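Peptidoglycan DD-endopeptidase ShyB (Vibrio cholerae, PDB 2GU1) cleaves the peptide cross-links between peptidoglycan strands as a zinc-dependent DD-endopeptidase, probably making room for new glycans as the cell wall expands. Local coordinates at residues 171-175 against 176-180; 189-192 against 193-197; 291-294 against 295-298. All coordinates share one frame; numbering follows the deposited sequence.

Interaction 1 of 3, residues 171-175 against 176-180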
# COMPACT_ATOMS: atom_id res chain seq x y z
N SER A 171 -21.56 -10.63 -6.97
CA SER A 171 -22.81 -11.37 -6.80
C SER A 171 -22.77 -12.69 -7.55
O SER A 171 -22.34 -12.75 -8.70
CB SER A 171 -24.00 -10.54 -7.29
OG SER A 171 -24.07 -10.55 -8.70
N PHE A 172 -23.21 -13.75 -6.88
CA PHE A 172 -23.23 -15.07 -7.48
C PHE A 172 -24.67 -15.58 -7.58
O PHE A 172 -25.42 -15.55 -6.61
CB PHE A 172 -22.41 -16.07 -6.66
CG PHE A 172 -20.92 -15.93 -6.83
CD1 PHE A 172 -20.21 -14.95 -6.14
CD2 PHE A 172 -20.22 -16.78 -7.68
CE1 PHE A 172 -18.83 -14.82 -6.29
CE2 PHE A 172 -18.84 -16.66 -7.84
CZ PHE A 172 -18.14 -15.67 -7.15
N LYS A 173 -25.04 -16.03 -8.77
CA LYS A 173 -26.37 -16.58 -8.99
C LYS A 173 -26.17 -18.09 -8.82
O LYS A 173 -25.79 -18.78 -9.76
CB LYS A 173 -26.86 -16.26 -10.40
CG LYS A 173 -26.46 -14.87 -10.92
CD LYS A 173 -26.78 -13.74 -9.93
CE LYS A 173 -28.28 -13.58 -9.68
NZ LYS A 173 -28.87 -14.75 -8.97
N LEU A 174 -26.41 -18.58 -7.61
CA LEU A 174 -26.23 -19.99 -7.29
C LEU A 174 -27.53 -20.78 -7.18
O LEU A 174 -28.56 -20.25 -6.77
CB LEU A 174 -25.46 -20.14 -5.97
CG LEU A 174 -23.94 -20.04 -5.94
CD1 LEU A 174 -23.43 -19.12 -7.03
CD2 LEU A 174 -23.51 -19.55 -4.56
N ALA A 175 -27.46 -22.05 -7.55
CA ALA A 175 -28.62 -22.92 -7.46
C ALA A 175 -28.84 -23.21 -5.98
O ALA A 175 -29.97 -23.37 -5.53
CB ALA A 175 -28.35 -24.21 -8.22
N LYS A 176 -27.74 -23.24 -5.23
CA LYS A 176 -27.78 -23.52 -3.79
C LYS A 176 -27.96 -22.26 -2.95
O LYS A 176 -27.63 -22.26 -1.76
CB LYS A 176 -26.50 -24.25 -3.38
CG LYS A 176 -26.20 -25.48 -4.24
CD LYS A 176 -24.90 -26.17 -3.85
CE LYS A 176 -24.99 -26.83 -2.48
NZ LYS A 176 -23.77 -27.62 -2.16
N GLY A 177 -28.47 -21.19 -3.56
CA GLY A 177 -28.68 -19.94 -2.84
C GLY A 177 -27.81 -18.79 -3.33
O GLY A 177 -26.59 -18.89 -3.35
N ASP A 178 -28.45 -17.69 -3.72
CA ASP A 178 -27.72 -16.52 -4.22
C ASP A 178 -26.95 -15.78 -3.13
O ASP A 178 -27.42 -15.65 -2.00
CB ASP A 178 -28.69 -15.54 -4.89
CG ASP A 178 -29.31 -16.12 -6.14
OD1 ASP A 178 -30.21 -15.46 -6.72
OD2 ASP A 178 -28.90 -17.22 -6.55
N VAL A 179 -25.77 -15.29 -3.49
CA VAL A 179 -24.92 -14.56 -2.55
C VAL A 179 -24.40 -13.27 -3.20
O VAL A 179 -24.05 -13.26 -4.37
CB VAL A 179 -23.70 -15.40 -2.12
CG1 VAL A 179 -22.97 -14.70 -0.98
CG2 VAL A 179 -24.14 -16.79 -1.70
N SER A 180 -24.36 -12.19 -2.43
CA SER A 180 -23.86 -10.92 -2.97
C SER A 180 -23.22 -10.07 -1.88
O SER A 180 -23.67 -10.06 -0.73
CB SER A 180 -24.99 -10.15 -3.65
OG SER A 180 -25.99 -9.78 -2.72
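The shortest side-chain bond here is a salt bridge, 2.7 Å from Lys-173 NZ to Asp-178 OD1. The ammonium group sits above the carboxylate, 67° out of its plane, and it gets there because the lysine chain is folded at chi2, chi3 and chi4, which curls its end back towards the aspartate. The other oxygen turns to the backbone: Leu-174 N lies 3.0 Å from Asp-178 OD2, a weak bond since its N-H points off the line. One carboxylate thus reaches both Lys-173, the last residue of the strand, and Leu-174, the first of the turn.

Behind it the strands are in antiparallel register. Phe-172 N donates to Val-179 O at 2.7 Å with an almost linear N-H (174°), and Val-179 N returns a bond to Phe-172 O at 3.2 Å. Phe-172 and Val-179 share one sheet face, where the Phe-172 ring meets Phe-111 edge-to-face. Ser-171 and Ser-180 share the other, a non-hydrogen-bonded pair touching through CB and CB at 3.8 Å. Leu-174 CD2 packs 4.0 Å from Val-179 CG2.

The reversal is a type I turn from Leu-174 to Gly-177, its Gly-177 N to Leu-174 O bond weak; the positive phi of Gly-177 (114°) suits glycine. Together these features define a beta hairpin joining strands 160-173 and 179-183 of the antiparallel sheet in the Csd3-type second domain.

Interaction 2 of 3, residues 189-192 against 193-197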
# COMPACT_ATOMS: atom_id res chain seq x y z
N PHE A 189 -16.31 -5.22 2.61
CA PHE A 189 -17.48 -5.77 1.91
C PHE A 189 -18.51 -6.29 2.91
O PHE A 189 -18.15 -6.97 3.87
CB PHE A 189 -17.09 -6.95 1.01
CG PHE A 189 -16.54 -6.54 -0.32
CD1 PHE A 189 -15.19 -6.21 -0.45
CD2 PHE A 189 -17.36 -6.47 -1.44
CE1 PHE A 189 -14.67 -5.81 -1.69
CE2 PHE A 189 -16.85 -6.08 -2.68
CZ PHE A 189 -15.51 -5.75 -2.80
N TYR A 190 -19.78 -6.00 2.65
CA TYR A 190 -20.90 -6.43 3.49
C TYR A 190 -21.92 -7.18 2.64
O TYR A 190 -22.00 -6.94 1.43
CB TYR A 190 -21.62 -5.21 4.10
CG TYR A 190 -20.83 -4.48 5.16
CD1 TYR A 190 -21.20 -4.56 6.51
CD2 TYR A 190 -19.72 -3.70 4.83
CE1 TYR A 190 -20.49 -3.87 7.49
CE2 TYR A 190 -19.00 -3.01 5.80
CZ TYR A 190 -19.39 -3.10 7.13
OH TYR A 190 -18.70 -2.42 8.10
N ASP A 191 -22.68 -8.08 3.25
CA ASP A 191 -23.71 -8.77 2.49
C ASP A 191 -24.95 -7.88 2.54
O ASP A 191 -24.91 -6.81 3.15
CB ASP A 191 -24.02 -10.17 3.05
CG ASP A 191 -24.47 -10.16 4.51
OD1 ASP A 191 -25.10 -9.18 4.96
OD2 ASP A 191 -24.21 -11.18 5.19
N ARG A 192 -26.04 -8.30 1.91
CA ARG A 192 -27.25 -7.47 1.87
C ARG A 192 -27.89 -7.18 3.22
O ARG A 192 -28.61 -6.19 3.35
CB ARG A 192 -28.30 -8.10 0.95
CG ARG A 192 -27.78 -8.49 -0.42
CD ARG A 192 -28.93 -8.92 -1.32
NE ARG A 192 -29.72 -7.76 -1.71
CZ ARG A 192 -29.63 -7.17 -2.90
NH1 ARG A 192 -28.80 -7.63 -3.82
NH2 ARG A 192 -30.37 -6.10 -3.15
N ALA A 193 -27.63 -8.03 4.21
CA ALA A 193 -28.21 -7.83 5.54
C ALA A 193 -27.35 -6.89 6.37
O ALA A 193 -27.71 -6.54 7.50
CB ALA A 193 -28.38 -9.17 6.25
N GLY A 194 -26.22 -6.47 5.83
CA GLY A 194 -25.36 -5.56 6.56
C GLY A 194 -24.30 -6.26 7.40
O GLY A 194 -23.68 -5.64 8.26
N ASN A 195 -24.08 -7.55 7.17
CA ASN A 195 -23.05 -8.26 7.92
C ASN A 195 -21.74 -8.10 7.15
O ASN A 195 -21.69 -8.33 5.95
CB ASN A 195 -23.40 -9.75 8.02
CG ASN A 195 -24.75 -10.00 8.67
OD1 ASN A 195 -24.97 -9.62 9.81
ND2 ASN A 195 -25.65 -10.62 7.93
N SER A 196 -20.68 -7.68 7.84
CA SER A 196 -19.39 -7.52 7.17
C SER A 196 -18.78 -8.88 6.88
O SER A 196 -18.83 -9.78 7.72
CB SER A 196 -18.41 -6.73 8.05
OG SER A 196 -17.10 -6.79 7.50
N LEU A 197 -18.20 -9.03 5.69
CA LEU A 197 -17.56 -10.28 5.30
C LEU A 197 -16.09 -10.28 5.68
O LEU A 197 -15.41 -11.30 5.55
CB LEU A 197 -17.68 -10.51 3.78
CG LEU A 197 -19.06 -10.71 3.13
CD1 LEU A 197 -19.91 -11.65 3.97
CD2 LEU A 197 -19.75 -9.38 2.97
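A type I turn followed by a G1 beta bulge reverses the chain at the edge of the sheet in the Csd3-type second domain. Two backbone bonds give the evidence: Gly-194 N donates to Asp-191 O, and Asp-191 N donates to Asn-195 O at 2.9 Å, so Gly-194 and Asn-195 together face Asp-191. Gly-194 holds the left-handed conformation (phi 92°) that the bulge requires.

The Asp-191 carboxylate fills the inside of the turn. Its CG lies between the backbone N and the carbonyl carbon (chi1 58°), which tips OD1 over the following amides: Asn-195 N bonds to Asp-191 OD1 at 2.9 Å, coming from above the carboxylate plane, and Ala-193 N adds a weak bond. The Asn-195 amide stands nearly perpendicular to the carboxylate (89°), with ND2 3.1 Å from Asp-191 OD2 on that oxygen's syn lone pair and OD2 in the amide plane.

Beyond the bulge, Leu-197 N meets Phe-189 O at 2.7 Å in an almost straight bond. Ser-196 lays its CB over one face of the Tyr-190 ring, 3.9 Å from the centroid, a CH-pi contact offset toward the rim, while Gly-194 O lies at the ring edge, 3.2 Å from Tyr-190 CD1. The phenol OH is bonded to Asp-186 and Arg-188, and Ser-196 OG to Glu-198 O.

With both oxygens engaged by N-H groups, Asp-191 is held against rotation; these donors would probably stabilise its negative charge and, in exchange, fix the path of the turn.

Interaction 3 of 3, residues 291-294 against 295-298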
# COMPACT_ATOMS: atom_id res chain seq x y z
N LEU A 291 0.74 -15.29 5.28
CA LEU A 291 -0.53 -14.75 5.73
C LEU A 291 -0.49 -14.66 7.24
O LEU A 291 0.00 -15.56 7.91
CB LEU A 291 -1.69 -15.64 5.29
CG LEU A 291 -2.43 -15.26 4.01
CD1 LEU A 291 -1.46 -15.14 2.86
CD2 LEU A 291 -3.51 -16.30 3.72
N VAL A 292 -1.02 -13.56 7.78
CA VAL A 292 -1.03 -13.36 9.22
C VAL A 292 -2.43 -13.12 9.73
O VAL A 292 -3.33 -12.77 8.96
CB VAL A 292 -0.12 -12.18 9.61
CG1 VAL A 292 1.32 -12.50 9.24
CG2 VAL A 292 -0.58 -10.91 8.91
N LYS A 293 -2.62 -13.32 11.03
CA LYS A 293 -3.92 -13.11 11.65
C LYS A 293 -3.88 -11.84 12.47
O LYS A 293 -2.80 -11.33 12.80
CB LYS A 293 -4.25 -14.29 12.57
CG LYS A 293 -4.14 -15.66 11.92
CD LYS A 293 -5.24 -15.89 10.89
CE LYS A 293 -6.62 -15.85 11.54
NZ LYS A 293 -6.74 -16.83 12.65
N ARG A 294 -5.05 -11.33 12.81
CA ARG A 294 -5.15 -10.13 13.63
C ARG A 294 -4.54 -10.40 15.00
O ARG A 294 -4.94 -11.34 15.68
CB ARG A 294 -6.62 -9.74 13.78
CG ARG A 294 -6.87 -8.52 14.66
CD ARG A 294 -8.36 -8.22 14.73
NE ARG A 294 -9.11 -9.31 15.34
CZ ARG A 294 -10.44 -9.40 15.35
NH1 ARG A 294 -11.17 -8.46 14.76
NH2 ARG A 294 -11.04 -10.42 15.95
N GLY A 295 -3.57 -9.59 15.41
CA GLY A 295 -2.96 -9.78 16.72
C GLY A 295 -1.74 -10.68 16.73
O GLY A 295 -1.08 -10.85 17.76
N GLN A 296 -1.43 -11.27 15.58
CA GLN A 296 -0.28 -12.15 15.46
C GLN A 296 1.03 -11.37 15.57
O GLN A 296 1.15 -10.25 15.06
CB GLN A 296 -0.31 -12.89 14.12
CG GLN A 296 0.70 -14.00 14.00
CD GLN A 296 0.66 -14.66 12.63
OE1 GLN A 296 -0.39 -14.75 12.00
NE2 GLN A 296 1.81 -15.15 12.17
N LYS A 297 2.01 -11.95 16.26
CA LYS A 297 3.31 -11.30 16.40
C LYS A 297 4.00 -11.37 15.05
O LYS A 297 4.09 -12.44 14.44
CB LYS A 297 4.16 -11.99 17.47
CG LYS A 297 5.55 -11.39 17.61
CD LYS A 297 6.13 -11.56 19.01
CE LYS A 297 6.40 -13.01 19.36
NZ LYS A 297 7.04 -13.14 20.71
N ILE A 298 4.50 -10.23 14.57
CA ILE A 298 5.16 -10.20 13.27
C ILE A 298 6.58 -9.65 13.33
O ILE A 298 7.37 -9.83 12.40
CB ILE A 298 4.33 -9.36 12.27
CG1 ILE A 298 4.17 -7.93 12.79
CG2 ILE A 298 2.97 -10.00 12.07
CD1 ILE A 298 3.32 -7.03 11.89
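The backbone makes a type II turn from Lys-293 to Gln-296, closed by Gln-296 N donating to Lys-293 O at 3.1 Å. Gly-295 takes the third position with a positive phi of 91°, the conformation a type II turn needs there and one that glycine adopts readily.

Across the mouth of this turn the Gln-296 side chain provides the second bond. Its CG is anti to the backbone N (chi1 -170°) and the chain runs extended from there, so that the amide crosses back to the incoming arm. Lys-293 N donates to Gln-296 OE1 at 2.8 Å; the N-H points reasonably straight (153°), and the donor is tilted from the carbonyl plane. Lys-293 is therefore tied twice to one residue, its N-H to the side chain and its C=O to the backbone.

Gln-296 OE1 also lies against Val-292, 3.2 Å from Val-292 CA and 3.5 Å from its CB, and the glutamine chain crosses the valine at about a right angle. Beside the valine methyl, Gln-296 NE2 packs 4.0 Å from Val-292 CG1. Deeper in, Val-292 CG1 meets Ile-298 CG2 at 4.1 Å, and both residues pack on Ile-268 of strand 265-269.

The Arg-294 side chain leads away from the turn and its NH1 bonds to Ala-200 O; its backbone N bonds to Asp-250 OD1. Gly-295 and Gln-296 also share backbone bonds with Ser-247.

Chemically, Gln-296 OE1 is a neutral acceptor for the Lys-293 N-H, set against the buried Val-292; the side-chain carbonyl supplies the acceptor that a paired strand would otherwise offer, consistent with arms that part into different sheets.

The three turns follow one another along the chain. Interactions 1 and 2 lie in the Csd3-type second domain, their centres about 14 Å apart, at neighbouring strands of one antiparallel sheet: 160-173, 179-183 and the outermost 189-191. They meet directly, with Ser-180 OG 3.2 Å from Arg-192 CG in plain packing. Interaction 3 belongs to the M23 peptidase domain, its centre about 32 Å from that of interaction 1 and 24 Å from that of interaction 2; its arms enter different sheets, strand 291-292 beside 251-259 and strand 297-300 between 244-246 and 283-284. All three lie away from the catalytic zinc: two are turns of the second-domain sheet, the third links two sheets of the peptidase domain.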